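Local coordinates for LbaCas13a H328A (C2c2) (PDB 5WLH), which binds pre-crRNA as a CRISPR-Cas13a effector and probably acts as an RNA-guided ribonuclease that cleaves RNA targets, at residues F1015-S1018 with Q1024-A1027. Sequence-based numbering, arbitrary orientation.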
ATOM      1  N   PHE A1015      -2.022 -38.253 -27.599  1.00 56.50           N
ATOM      2  CA  PHE A1015      -3.132 -37.551 -26.967  1.00 53.02           C
ATOM      3  C   PHE A1015      -3.672 -36.440 -27.860  1.00 51.43           C
ATOM      4  O   PHE A1015      -4.889 -36.245 -27.947  1.00 51.41           O
ATOM      5  CB  PHE A1015      -2.668 -37.000 -25.620  1.00 54.00           C
ATOM      6  CG  PHE A1015      -3.744 -36.332 -24.824  1.00 52.03           C
ATOM      7  CD1 PHE A1015      -4.630 -37.083 -24.072  1.00 48.52           C
ATOM      8  CD2 PHE A1015      -3.847 -34.949 -24.798  1.00 49.48           C
ATOM      9  CE1 PHE A1015      -5.610 -36.471 -23.322  1.00 48.38           C
ATOM     10  CE2 PHE A1015      -4.824 -34.333 -24.049  1.00 48.29           C
ATOM     11  CZ  PHE A1015      -5.709 -35.092 -23.310  1.00 44.68           C
ATOM     12  N   CYS A1016      -2.786 -35.704 -28.537  1.00 49.57           N
ATOM     13  CA  CYS A1016      -3.247 -34.621 -29.399  1.00 49.56           C
ATOM     14  C   CYS A1016      -3.860 -35.145 -30.689  1.00 49.01           C
ATOM     15  O   CYS A1016      -4.690 -34.465 -31.300  1.00 48.08           O
ATOM     16  CB  CYS A1016      -2.094 -33.669 -29.721  1.00 51.93           C
ATOM     17  SG  CYS A1016      -1.318 -32.935 -28.263  1.00 49.84           S
ATOM     18  N   ASN A1017      -3.450 -36.328 -31.131  1.00 53.15           N
ATOM     19  CA  ASN A1017      -4.015 -36.938 -32.327  1.00 59.51           C
ATOM     20  C   ASN A1017      -5.245 -37.785 -32.029  1.00 56.88           C
ATOM     21  O   ASN A1017      -5.859 -38.313 -32.962  1.00 56.25           O
ATOM     22  CB  ASN A1017      -2.956 -37.783 -33.037  1.00 66.27           C
ATOM     23  CG  ASN A1017      -1.987 -36.937 -33.832  1.00 74.26           C
ATOM     24  OD1 ASN A1017      -2.347 -36.368 -34.865  1.00 76.78           O
ATOM     25  ND2 ASN A1017      -0.753 -36.836 -33.349  1.00 76.68           N
ATOM     26  N   SER A1018      -5.618 -37.915 -30.762  1.00 53.57           N
ATOM     27  CA  SER A1018      -6.827 -38.625 -30.384  1.00 52.06           C
ATOM     28  C   SER A1018      -8.054 -37.734 -30.558  1.00 55.16           C
ATOM     29  O   SER A1018      -7.967 -36.503 -30.524  1.00 53.63           O
ATOM     30  CB  SER A1018      -6.726 -39.097 -28.938  1.00 52.01           C
ATOM     31  OG  SER A1018      -7.033 -38.030 -28.059  1.00 48.54           O
ATOM     32  N   GLN A1024     -13.751 -33.631 -33.605  1.00 81.67           N
ATOM     33  CA  GLN A1024     -12.790 -32.719 -33.000  1.00 78.73           C
ATOM     34  C   GLN A1024     -11.743 -33.541 -32.272  1.00 72.22           C
ATOM     35  O   GLN A1024     -12.069 -34.289 -31.343  1.00 71.65           O
ATOM     36  CB  GLN A1024     -13.457 -31.759 -32.019  1.00 81.18           C
ATOM     37  CG  GLN A1024     -12.612 -30.580 -31.545  1.00 82.44           C
ATOM     38  CD  GLN A1024     -11.721 -29.984 -32.615  1.00 83.32           C
ATOM     39  OE1 GLN A1024     -12.145 -29.104 -33.363  1.00 84.72           O
ATOM     40  NE2 GLN A1024     -10.465 -30.422 -32.662  1.00 83.90           N
ATOM     41  N   LYS A1025     -10.493 -33.397 -32.689  1.00 66.94           N
ATOM     42  CA  LYS A1025      -9.370 -34.000 -31.995  1.00 63.74           C
ATOM     43  C   LYS A1025      -8.780 -33.007 -30.999  1.00 54.51           C
ATOM     44  O   LYS A1025      -8.927 -31.790 -31.135  1.00 50.98           O
ATOM     45  CB  LYS A1025      -8.314 -34.468 -32.989  1.00 67.74           C
ATOM     46  CG  LYS A1025      -8.876 -35.367 -34.074  1.00 70.57           C
ATOM     47  CD  LYS A1025      -7.862 -36.394 -34.533  1.00 72.34           C
ATOM     48  CE  LYS A1025      -6.502 -35.767 -34.774  1.00 73.23           C
ATOM     49  NZ  LYS A1025      -5.545 -36.766 -35.333  1.00 73.90           N
ATOM     50  N   VAL A1026      -8.113 -33.556 -29.981  1.00 49.85           N
ATOM     51  CA  VAL A1026      -7.564 -32.743 -28.894  1.00 50.63           C
ATOM     52  C   VAL A1026      -6.731 -31.592 -29.452  1.00 52.02           C
ATOM     53  O   VAL A1026      -7.006 -30.415 -29.184  1.00 53.21           O
ATOM     54  CB  VAL A1026      -6.742 -33.621 -27.936  1.00 48.57           C
ATOM     55  CG1 VAL A1026      -5.884 -32.757 -27.012  1.00 48.72           C
ATOM     56  CG2 VAL A1026      -7.667 -34.538 -27.139  1.00 48.41           C
ATOM     57  N   ALA A1027      -5.717 -31.919 -30.253  1.00 46.90           N
ATOM     58  CA  ALA A1027      -4.822 -30.929 -30.873  1.00 46.72           C
ATOM     59  C   ALA A1027      -4.189 -30.115 -29.747  1.00 45.76           C
ATOM     60  O   ALA A1027      -3.628 -30.718 -28.818  1.00 43.58           O
ATOM     61  CB  ALA A1027      -5.590 -30.121 -31.916  1.00 46.53           C
TER
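K1025, V1026 and A1027 bond back to the C-terminal end of helix 1008-1017. The motif is a helix running into a two-stranded antiparallel hairpin, 1019-1021 with 1024-1025. Two backbone bonds join the segments. V1026 N donates to S1018 O at 3.0 Å, nearly head-on to the carbonyl. A1027 N donates to C1016 O at 2.9 Å, on a lone pair in the carbonyl plane. The side chain of K1025 lies across N1017, folded back so that CD and CE pass close to N1017 O. Its NZ bonds to N1017 O at 2.8 Å and, at a longer 3.3 Å, to N1017 OD1. A methionine in place of K1025 would probably leave N1017 O and OD1 without this donor. N1017 ND2 is held by N1013 O. The apolar contact lies beside R1062 of helix 1062-1075. V1026 CG1, anti to its own N (chi1 166°), packs on CE2 of the F1015 ring, 3.5 Å away. V1026 CG2 lies over the same side of the ring, offset toward the rim. S1018 OG also bonds to R1062. The same hydroxyl donates to F1015 O at 2.8 Å, tilted 28° from the carbonyl plane.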